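SmhB (Serratia marcescens, PDB 6ZZ5) is the B component of the tripartite alpha-pore forming toxin Smh and probably takes part in forming its membrane pore. Local coordinates at residues A[78-81]-A[82-86]; A[110-113]-A[114-117]; A[119-122]-A[123-126]; A[289-292]-A[293-297]. One frame throughout, in Å; residues are numbered along the deposited sequence. Where two conformers were deposited one is given.

How the interactions relate
All four contacts are i to i+4 turns on three long helices of the SmhB helical bundle: 44-92, 99-151 and 252-300. Interaction 2 is the hub. Its centre lies about 11 Å from those of interactions 1 and 4. D81 OD2 and Y116 OH, 2.5 Å apart, probably hydrogen-bond and join it to interaction 1. Q117 OE1 and T289 OG1, 2.6 Å apart, do the same towards interaction 4. Interaction 3 continues helix 99-151 and touches interaction 1 through V119 and N78. It stays about 8 Å from interaction 4, nearest atoms. One ethanediol, probably from the crystallisation liquor, bridges Q86 of interaction 1 and E291 of interaction 4.

Interaction 1: residues A[78-81]-A[82-86]; sequences NIQD and YFETQ. With EDO (1,2-ethanediol), chain I.
D81 O receives two bonds from T85. The backbone N comes in at 3.0 Å from D81 O, and T85 OG1 lies 2.9 Å from the same oxygen. They arrive from opposite faces of the carbonyl plane. The hydroxyl gets there because OG1 sits beside its own backbone N (chi1 -61°). The carboxylate of D81 is turned elsewhere: in one of its two conformers, OD2 probably hydrogen-bonds to Y116 OH of helix 99-151. The ordinary helical bonds Y82 to N78, F83 to I79 and E84 to Q80 complete the turn.

The apolar contact is small. I79 and F83 run side by side. I79 CG2 meets the ring of F83 at its edge, in plane, 3.7 Å from F83 CD2. The Y82 ring brings CD2 over the centre of one F83 face, 3.6 Å above it.

Further along, Y82 OH donates to Q86 OE1 at 2.6 Å, in the carbonyl plane and on a lone pair. OE1 also accepts from ethanediol O2, 2.7 Å away. M281 and W285 of helix 252-300 touch I79, placing this side in the helical bundle. The buried Y82 hydroxyl thus has an acceptor in Q86 OE1, and the two donors on OE1 probably help set how the amide is turned.

Interaction 2: residues A[110-113]-A[114-117]; sequences SDKA and KEYQ
S110 O takes the backbone N of K114 at 2.8 Å, the N-H pointing at the oxygen with an angle of 158°. The aliphatic part of K114 then folds back over the same carbonyl. K114 CG comes to 3.3 Å from S110 O. The chain bends at chi3 (-102°), and this turns the amine back towards D111. K114 NZ forms a salt bridge with D111 OD1, 3.3 Å away; as a hydrogen bond it is weak. The two side chains lie side by side and point the same way.

K112 and E115 also run alongside each other. Their charges are opposite, but K112 NZ stays 4.1 Å from E115 OE1, beyond a salt bridge. Any attraction here is probably weak.

This is an i to i+4 turn of helix 99-151, a long helix of the bundle in the part of the chain related to the Bacillus haemolytic enterotoxin HBL. Its two buried flanks differ. A113 and Q117 face helix 252-300. Y116 faces helix 44-92, where it packs on N78 and Y82, its hydroxyl towards D81.

The Y116 ring has K112 O over one face, 3.5 Å above the plane and offset toward the rim. The K112 chain bends at chi2 (64°), and its CG and CD lie over the same face as K112 O, towards the hydroxyl end. K112 CG is 3.7 Å from Y116 CE2. K112 CD is 3.6 Å from Y116 OH.

Interaction 3: residues A[119-122]-A[123-126]; sequences VSAN and TRRT. With SO4 (sulfate ion), chain E.
T126 and N122 close one turn of helix 99-151, a long helix of the bundle. N122 O accepts both T126 N and T126 OG1, each 2.9 Å from it. The hydroxyl stands above the carbonyl plane, 39° out of it. The tightly packed side is formed by S120, A121 and T123. S120 and A121 face N282 of helix 252-300, while T123 packs on L71 of helix 44-92. Water 1 donates to V119 O and also hydrogen-bonds to T123 OG1, 2.7 Å away.

The other side is more open and charged. R124 and R125 share a sulfate, probably from the crystallisation liquor. R124 NH1 gives O4 of the sulfate a bond of 2.7 Å. R125 presents its edge: NE reaches sulfate O1 at 2.7 Å and NH2 reaches O2 at 3.2 Å. The two guanidinium groups converge on the anion. E118 also forms a salt bridge with R125.

The R125 chain is extended from CG to NE and lays one guanidinium face over A121 O. Its NH1 makes a weak bond with N122 OD1, 2.6 Å away but bent to 128°, and the amide and guanidinium planes are 62° apart.

Interaction 4: residues A[289-292]-A[293-297]; sequences TSEL and ETLNA. With EDO (1,2-ethanediol), chain J; EDO (1,2-ethanediol), chain I.
T294 OG1 lies 2.7 Å from S290 O and donates to it. The backbone N of T294 is a second donor, 2.9 Å from S290 O, on the other face of that carbonyl. OG1 points away from its own carbonyl carbon (chi1 -55°), back along the helix. In one of two conformers, S290 OG bonds to D286 O, one turn earlier.

T289 O accepts E293 N at 2.8 Å. The methylene chain of E293 lies against this carbonyl too, with E293 CG 3.4 Å from T289 O. The carboxylate runs on in an extended chain towards K114, to which OE2 makes a long, weak ion pair. T289 OG1 has Q117 OE1 and the carbonyls of W285 and D286 as acceptors in reach of its single proton.

These are successive turns of helix 252-300, packed against helices 99-151, 306-319 and 44-92 of the bundle. A113 of helix 99-151 touches T289 and L292. F308 and L312 of helix 306-319 cover L295. L292 CD2 and L295 CD1 are only loosely in touch at 4.4 Å.

E291 O accepts L295 N, and L295 CG rests 3.3 Å from E291 O. L292 O accepts N296 N. The E291 carboxylate is extended away from the turn to two ethanediols, probably from the crystallisation liquor. E291 OE2 accepts O1 of one (chain I) at 3.1 Å. A very short approach of OE1 to O2 of the other (chain J) is doubtful in detail.

Interaction 1: residues A[78-81]-A[82-86]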
loop_
_atom_site.group_PDB
_atom_site.type_symbol
_atom_site.label_atom_id
_atom_site.label_comp_id
_atom_site.label_asym_id
_atom_site.label_seq_id
_atom_site.Cartn_x
_atom_site.Cartn_y
_atom_site.Cartn_z
ATOM N N ASN A 78 15.009 -4.716 8.808
ATOM C CA ASN A 78 15.362 -6.120 9.191
ATOM C C ASN A 78 16.055 -6.798 8.014
ATOM O O ASN A 78 17.000 -7.521 8.247
ATOM C CB ASN A 78 14.126 -6.926 9.609
ATOM C CG ASN A 78 13.527 -6.439 10.898
ATOM O OD1 ASN A 78 14.187 -5.707 11.629
ATOM N ND2 ASN A 78 12.310 -6.863 11.208
ATOM N N ILE A 79 15.571 -6.590 6.783
ATOM C CA ILE A 79 16.231 -7.140 5.586
ATOM C C ILE A 79 17.650 -6.573 5.563
ATOM O O ILE A 79 18.584 -7.308 5.319
ATOM C CB ILE A 79 15.431 -6.806 4.316
ATOM C CG1 ILE A 79 14.053 -7.502 4.380
ATOM C CG2 ILE A 79 16.231 -7.192 3.092
ATOM C CD1 ILE A 79 13.186 -7.246 3.206
ATOM N N GLN A 80 17.794 -5.260 5.725
ATOM C CA GLN A 80 19.112 -4.621 5.671
ATOM C C GLN A 80 20.002 -5.313 6.711
ATOM O O GLN A 80 21.148 -5.671 6.362
ATOM C CB GLN A 80 19.015 -3.133 5.936
ATOM C CG GLN A 80 20.322 -2.395 5.746
ATOM C CD GLN A 80 20.122 -0.912 5.861
ATOM O OE1 GLN A 80 20.402 -0.383 6.893
ATOM N NE2 GLN A 80 19.579 -0.259 4.841
ATOM N N ASP A 81 19.522 -5.453 7.935
ATOM C CA ASP A 81 20.377 -5.956 9.043
ATOM C C ASP A 81 20.686 -7.431 8.773
ATOM O O ASP A 81 21.836 -7.833 9.040
ATOM C CB ASP A 81 19.777 -5.772 10.426
ATOM C CG ASP A 81 20.661 -6.419 11.492
ATOM O OD1 ASP A 81 21.926 -6.185 11.501
ATOM O OD2 ASP A 81 20.111 -7.262 12.180
ATOM N N TYR A 82 19.740 -8.190 8.237
ATOM C CA TYR A 82 19.982 -9.616 7.886
ATOM C C TYR A 82 21.143 -9.704 6.879
ATOM O O TYR A 82 22.096 -10.429 7.106
ATOM C CB TYR A 82 18.753 -10.384 7.367
ATOM C CG TYR A 82 19.258 -11.710 6.882
ATOM C CD1 TYR A 82 19.540 -12.728 7.778
ATOM C CD2 TYR A 82 19.675 -11.860 5.575
ATOM C CE1 TYR A 82 20.143 -13.903 7.363
ATOM C CE2 TYR A 82 20.309 -13.018 5.147
ATOM C CZ TYR A 82 20.581 -14.031 6.057
ATOM O OH TYR A 82 21.239 -15.159 5.651
ATOM N N PHE A 83 21.091 -8.946 5.785
ATOM C CA PHE A 83 22.057 -9.052 4.691
ATOM C C PHE A 83 23.390 -8.443 5.129
ATOM O O PHE A 83 24.430 -8.943 4.663
ATOM C CB PHE A 83 21.466 -8.545 3.368
ATOM C CG PHE A 83 20.577 -9.579 2.738
ATOM C CD1 PHE A 83 21.091 -10.791 2.299
ATOM C CD2 PHE A 83 19.192 -9.414 2.699
ATOM C CE1 PHE A 83 20.259 -11.766 1.752
ATOM C CE2 PHE A 83 18.374 -10.404 2.171
ATOM C CZ PHE A 83 18.902 -11.574 1.702
ATOM N N GLU A 84 23.395 -7.426 5.981
ATOM C CA GLU A 84 24.662 -6.926 6.562
ATOM C C GLU A 84 25.311 -8.046 7.413
ATOM O O GLU A 84 26.515 -8.231 7.374
ATOM C CB GLU A 84 24.459 -5.632 7.371
ATOM C CG GLU A 84 24.131 -4.423 6.527
ATOM C CD GLU A 84 25.256 -3.928 5.627
ATOM O OE1 GLU A 84 26.357 -4.512 5.687
ATOM O OE2 GLU A 84 25.023 -2.916 4.893
ATOM N N THR A 85 24.529 -8.768 8.180
ATOM C CA THR A 85 25.040 -9.885 9.013
ATOM C C THR A 85 25.517 -11.009 8.067
ATOM O O THR A 85 26.565 -11.596 8.341
ATOM C CB THR A 85 23.950 -10.377 9.949
ATOM O OG1 THR A 85 23.568 -9.287 10.800
ATOM C CG2 THR A 85 24.444 -11.525 10.791
ATOM N N GLN A 86 24.808 -11.273 6.987
ATOM C CA GLN A 86 25.222 -12.313 6.023
ATOM C C GLN A 86 26.547 -11.871 5.403
ATOM O O GLN A 86 27.438 -12.718 5.267
ATOM C CB GLN A 86 24.141 -12.631 5.015
ATOM C CG GLN A 86 24.477 -13.863 4.180
ATOM C CD GLN A 86 23.465 -14.176 3.109
ATOM O OE1 GLN A 86 22.406 -14.743 3.395
ATOM N NE2 GLN A 86 23.786 -13.801 1.882
HETATM C C1 EDO I . 22.923 -18.146 1.686
HETATM O O1 EDO I . 22.608 -18.534 0.359
HETATM C C2 EDO I . 21.730 -17.663 2.410
HETATM O O2 EDO I . 21.174 -16.515 1.798
#

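Interaction 2: residues A[110-113]-A[114-117]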
loop_
_atom_site.group_PDB
_atom_site.type_symbol
_atom_site.label_atom_id
_atom_site.label_comp_id
_atom_site.label_asym_id
_atom_site.label_seq_id
_atom_site.Cartn_x
_atom_site.Cartn_y
_atom_site.Cartn_z
ATOM N N SER A 110 20.348 -18.184 11.600
ATOM C CA SER A 110 19.004 -18.806 11.436
ATOM C C SER A 110 18.062 -18.257 12.529
ATOM O O SER A 110 16.939 -17.882 12.169
ATOM C CB SER A 110 19.060 -20.312 11.450
ATOM O OG SER A 110 19.312 -20.751 12.753
ATOM N N ASP A 111 18.534 -18.120 13.781
ATOM C CA ASP A 111 17.727 -17.593 14.910
ATOM C C ASP A 111 17.357 -16.133 14.592
ATOM O O ASP A 111 16.198 -15.765 14.752
ATOM C CB ASP A 111 18.425 -17.693 16.274
ATOM C CG ASP A 111 18.625 -19.101 16.798
ATOM O OD1 ASP A 111 17.956 -20.038 16.294
ATOM O OD2 ASP A 111 19.483 -19.250 17.686
ATOM N N LYS A 112 18.282 -15.330 14.089
ATOM C CA LYS A 112 17.969 -13.913 13.768
ATOM C C LYS A 112 16.960 -13.874 12.590
ATOM O O LYS A 112 15.950 -13.137 12.671
ATOM C CB LYS A 112 19.278 -13.149 13.563
ATOM C CG LYS A 112 19.109 -11.657 13.284
ATOM C CD LYS A 112 18.484 -10.917 14.491
ATOM C CE LYS A 112 19.001 -11.361 15.843
ATOM N NZ LYS A 112 19.364 -10.217 16.703
ATOM N N ALA A 113 17.180 -14.621 11.527
ATOM C CA ALA A 113 16.249 -14.707 10.388
ATOM C C ALA A 113 14.866 -15.136 10.905
ATOM O O ALA A 113 13.863 -14.611 10.412
ATOM C CB ALA A 113 16.735 -15.648 9.308
ATOM N N LYS A 114 14.797 -16.131 11.774
ATOM C CA LYS A 114 13.505 -16.615 12.332
ATOM C C LYS A 114 12.792 -15.501 13.111
ATOM O O LYS A 114 11.551 -15.451 13.078
ATOM C CB LYS A 114 13.708 -17.796 13.266
ATOM C CG LYS A 114 13.907 -19.116 12.553
ATOM C CD LYS A 114 14.030 -20.292 13.495
ATOM C CE LYS A 114 15.468 -20.733 13.660
ATOM N NZ LYS A 114 15.595 -21.776 14.702
ATOM N N GLU A 115 13.531 -14.662 13.826
ATOM C CA GLU A 115 12.940 -13.539 14.574
ATOM C C GLU A 115 12.365 -12.561 13.535
ATOM O O GLU A 115 11.260 -12.050 13.734
ATOM C CB GLU A 115 14.003 -12.983 15.513
ATOM C CG GLU A 115 13.664 -11.702 16.198
ATOM C CD GLU A 115 14.882 -11.050 16.892
ATOM O OE1 GLU A 115 15.710 -11.773 17.534
ATOM O OE2 GLU A 115 15.032 -9.810 16.776
ATOM N N TYR A 116 13.070 -12.296 12.442
ATOM C CA TYR A 116 12.590 -11.340 11.406
ATOM C C TYR A 116 11.376 -11.942 10.687
ATOM O O TYR A 116 10.443 -11.218 10.350
ATOM C CB TYR A 116 13.710 -10.940 10.449
ATOM C CG TYR A 116 14.827 -10.137 11.078
ATOM C CD1 TYR A 116 14.595 -9.370 12.203
ATOM C CD2 TYR A 116 16.107 -10.128 10.544
ATOM C CE1 TYR A 116 15.591 -8.605 12.795
ATOM C CE2 TYR A 116 17.126 -9.357 11.128
ATOM C CZ TYR A 116 16.850 -8.562 12.225
ATOM O OH TYR A 116 17.820 -7.830 12.856
ATOM N N GLN A 117 11.396 -13.237 10.459
ATOM C CA GLN A 117 10.261 -13.964 9.865
ATOM C C GLN A 117 9.031 -13.792 10.759
ATOM O O GLN A 117 7.959 -13.509 10.208
ATOM C CB GLN A 117 10.582 -15.445 9.686
ATOM C CG GLN A 117 9.417 -16.184 9.064
ATOM C CD GLN A 117 9.766 -17.617 8.776
ATOM O OE1 GLN A 117 10.942 -18.004 8.729
ATOM N NE2 GLN A 117 8.732 -18.398 8.535
#

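Interaction 3: residues A[119-122]-A[123-126]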
loop_
_atom_site.group_PDB
_atom_site.type_symbol
_atom_site.label_atom_id
_atom_site.label_comp_id
_atom_site.label_asym_id
_atom_site.label_seq_id
_atom_site.Cartn_x
_atom_site.Cartn_y
_atom_site.Cartn_z
ATOM N N VAL A 119 8.420 -11.401 12.880
ATOM C CA VAL A 119 7.950 -10.008 12.715
ATOM C C VAL A 119 7.061 -9.932 11.445
ATOM O O VAL A 119 5.999 -9.316 11.506
ATOM C CB VAL A 119 9.098 -8.993 12.663
ATOM C CG1 VAL A 119 8.554 -7.638 12.257
ATOM C CG2 VAL A 119 9.836 -8.977 14.003
ATOM N N SER A 120 7.496 -10.525 10.333
ATOM C CA SER A 120 6.775 -10.446 9.050
ATOM C C SER A 120 5.412 -11.136 9.222
ATOM O O SER A 120 4.429 -10.698 8.622
ATOM C CB SER A 120 7.593 -10.974 7.909
ATOM O OG SER A 120 7.533 -12.410 7.869
ATOM N N ALA A 121 5.377 -12.218 9.977
ATOM C CA ALA A 121 4.173 -13.014 10.259
ATOM C C ALA A 121 3.211 -12.202 11.148
ATOM O O ALA A 121 2.002 -12.224 10.873
ATOM C CB ALA A 121 4.540 -14.315 10.907
ATOM N N ASN A 122 3.700 -11.497 12.166
ATOM C CA ASN A 122 2.842 -10.610 13.011
ATOM C C ASN A 122 2.261 -9.490 12.140
ATOM O O ASN A 122 1.083 -9.212 12.252
ATOM C CB ASN A 122 3.563 -10.148 14.279
ATOM C CG ASN A 122 3.645 -11.289 15.274
ATOM O OD1 ASN A 122 2.827 -12.232 15.209
ATOM N ND2 ASN A 122 4.620 -11.251 16.176
ATOM N N THR A 123 3.042 -8.908 11.258
ATOM C CA THR A 123 2.587 -7.873 10.307
ATOM C C THR A 123 1.462 -8.428 9.428
ATOM O O THR A 123 0.426 -7.756 9.308
ATOM C CB THR A 123 3.762 -7.318 9.493
ATOM O OG1 THR A 123 4.656 -6.745 10.450
ATOM C CG2 THR A 123 3.323 -6.241 8.532
ATOM N N ARG A 124 1.675 -9.590 8.828
ATOM C CA ARG A 124 0.665 -10.258 7.972
ATOM C C ARG A 124 -0.634 -10.449 8.759
ATOM O O ARG A 124 -1.739 -10.215 8.189
ATOM C CB ARG A 124 1.171 -11.604 7.461
ATOM C CG ARG A 124 0.095 -12.380 6.709
ATOM C CD ARG A 124 0.537 -13.720 6.161
ATOM N NE ARG A 124 1.244 -14.480 7.166
ATOM C CZ ARG A 124 0.677 -15.160 8.150
ATOM N NH1 ARG A 124 -0.639 -15.194 8.280
ATOM N NH2 ARG A 124 1.429 -15.823 9.007
ATOM N N ARG A 125 -0.546 -10.928 9.994
ATOM C CA ARG A 125 -1.751 -11.191 10.804
ATOM C C ARG A 125 -2.442 -9.858 11.143
ATOM O O ARG A 125 -3.685 -9.796 11.141
ATOM C CB ARG A 125 -1.436 -11.944 12.086
ATOM C CG ARG A 125 -0.963 -13.386 11.959
ATOM C CD ARG A 125 -0.452 -13.868 13.346
ATOM N NE ARG A 125 0.285 -15.072 13.062
ATOM C CZ ARG A 125 1.566 -15.308 13.276
ATOM N NH1 ARG A 125 2.317 -14.510 13.997
ATOM N NH2 ARG A 125 2.056 -16.466 12.881
ATOM N N THR A 126 -1.695 -8.803 11.447
ATOM C CA THR A 126 -2.263 -7.504 11.823
ATOM C C THR A 126 -3.010 -6.925 10.606
ATOM O O THR A 126 -4.188 -6.452 10.775
ATOM C CB THR A 126 -1.208 -6.520 12.337
ATOM O OG1 THR A 126 -0.601 -7.179 13.444
ATOM C CG2 THR A 126 -1.814 -5.211 12.787
HETATM S S SO4 E . -1.182 -17.860 11.097
HETATM O O1 SO4 E . -1.342 -17.049 12.287
HETATM O O2 SO4 E . 0.182 -18.309 10.997
HETATM O O3 SO4 E . -2.061 -19.002 11.157
HETATM O O4 SO4 E . -1.530 -17.063 9.956
HETATM O O HOH W 1 4.952 -7.083 13.141
#

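Interaction 4: residues A[289-292]-A[293-297]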
loop_
_atom_site.group_PDB
_atom_site.type_symbol
_atom_site.label_atom_id
_atom_site.label_comp_id
_atom_site.label_asym_id
_atom_site.label_seq_id
_atom_site.Cartn_x
_atom_site.Cartn_y
_atom_site.Cartn_z
ATOM N N THR A 289 14.908 -18.688 6.060
ATOM C CA THR A 289 15.134 -19.430 7.337
ATOM C C THR A 289 15.259 -20.937 7.069
ATOM O O THR A 289 16.143 -21.578 7.663
ATOM C CB THR A 289 14.063 -19.104 8.374
ATOM O OG1 THR A 289 12.831 -19.435 7.760
ATOM C CG2 THR A 289 14.052 -17.649 8.735
ATOM N N SER A 290 14.429 -21.468 6.190
ATOM C CA SER A 290 14.476 -22.893 5.781
ATOM C C SER A 290 15.851 -23.221 5.204
ATOM O O SER A 290 16.422 -24.288 5.574
ATOM C CB SER A 290 13.412 -23.222 4.788
ATOM O OG SER A 290 12.169 -23.319 5.431
ATOM N N GLU A 291 16.361 -22.350 4.331
ATOM C CA GLU A 291 17.700 -22.583 3.760
ATOM C C GLU A 291 18.732 -22.599 4.901
ATOM O O GLU A 291 19.603 -23.534 4.929
ATOM C CB GLU A 291 18.069 -21.587 2.671
ATOM C CG GLU A 291 19.391 -21.971 2.027
ATOM C CD GLU A 291 19.966 -21.154 0.871
ATOM O OE1 GLU A 291 19.203 -20.461 0.142
ATOM O OE2 GLU A 291 21.209 -21.238 0.679
ATOM N N LEU A 292 18.726 -21.604 5.768
ATOM C CA LEU A 292 19.793 -21.481 6.788
ATOM C C LEU A 292 19.720 -22.670 7.740
ATOM O O LEU A 292 20.796 -23.156 8.176
ATOM C CB LEU A 292 19.611 -20.164 7.549
ATOM C CG LEU A 292 19.885 -18.928 6.712
ATOM C CD1 LEU A 292 19.441 -17.708 7.505
ATOM C CD2 LEU A 292 21.389 -18.843 6.420
ATOM N N GLU A 293 18.507 -23.094 8.121
ATOM C CA GLU A 293 18.314 -24.272 8.997
ATOM C C GLU A 293 18.835 -25.527 8.290
ATOM O O GLU A 293 19.485 -26.327 8.951
ATOM C CB GLU A 293 16.849 -24.449 9.409
ATOM C CG GLU A 293 16.434 -23.418 10.451
ATOM C CD GLU A 293 14.941 -23.226 10.687
ATOM O OE1 GLU A 293 14.166 -23.993 10.121
ATOM O OE2 GLU A 293 14.567 -22.270 11.433
ATOM N N THR A 294 18.569 -25.679 6.995
ATOM C CA THR A 294 19.058 -26.840 6.215
ATOM C C THR A 294 20.592 -26.869 6.182
ATOM O O THR A 294 21.178 -27.983 6.369
ATOM C CB THR A 294 18.407 -26.899 4.835
ATOM O OG1 THR A 294 17.012 -26.889 5.110
ATOM C CG2 THR A 294 18.717 -28.187 4.105
ATOM N N LEU A 295 21.230 -25.737 5.946
ATOM C CA LEU A 295 22.704 -25.648 5.958
ATOM C C LEU A 295 23.231 -26.129 7.309
ATOM O O LEU A 295 24.215 -26.921 7.343
ATOM C CB LEU A 295 23.148 -24.220 5.647
ATOM C CG LEU A 295 22.828 -23.731 4.225
ATOM C CD1 LEU A 295 23.078 -22.244 4.123
ATOM C CD2 LEU A 295 23.629 -24.459 3.148
ATOM N N ASN A 296 22.644 -25.634 8.398
ATOM C CA ASN A 296 23.059 -25.935 9.797
ATOM C C ASN A 296 22.970 -27.446 10.053
ATOM O O ASN A 296 23.942 -28.029 10.475
ATOM C CB ASN A 296 22.201 -25.136 10.797
ATOM C CG ASN A 296 22.826 -25.161 12.178
ATOM O OD1 ASN A 296 23.897 -25.714 12.365
ATOM N ND2 ASN A 296 22.256 -24.439 13.109
ATOM N N ALA A 297 21.830 -28.065 9.745
ATOM C CA ALA A 297 21.596 -29.521 9.877
ATOM C C ALA A 297 22.581 -30.298 8.989
ATOM O O ALA A 297 23.207 -31.285 9.471
ATOM C CB ALA A 297 20.122 -29.864 9.564
HETATM C C1 EDO J . 21.449 -20.011 -3.677
HETATM O O1 EDO J . 21.036 -18.718 -4.095
HETATM C C2 EDO J . 20.658 -20.452 -2.518
HETATM O O2 EDO J . 20.336 -19.352 -1.680
HETATM C C1 EDO I . 22.923 -18.146 1.686
HETATM O O1 EDO I . 22.608 -18.534 0.359
HETATM C C2 EDO I . 21.730 -17.663 2.410
HETATM O O2 EDO I . 21.174 -16.515 1.798
#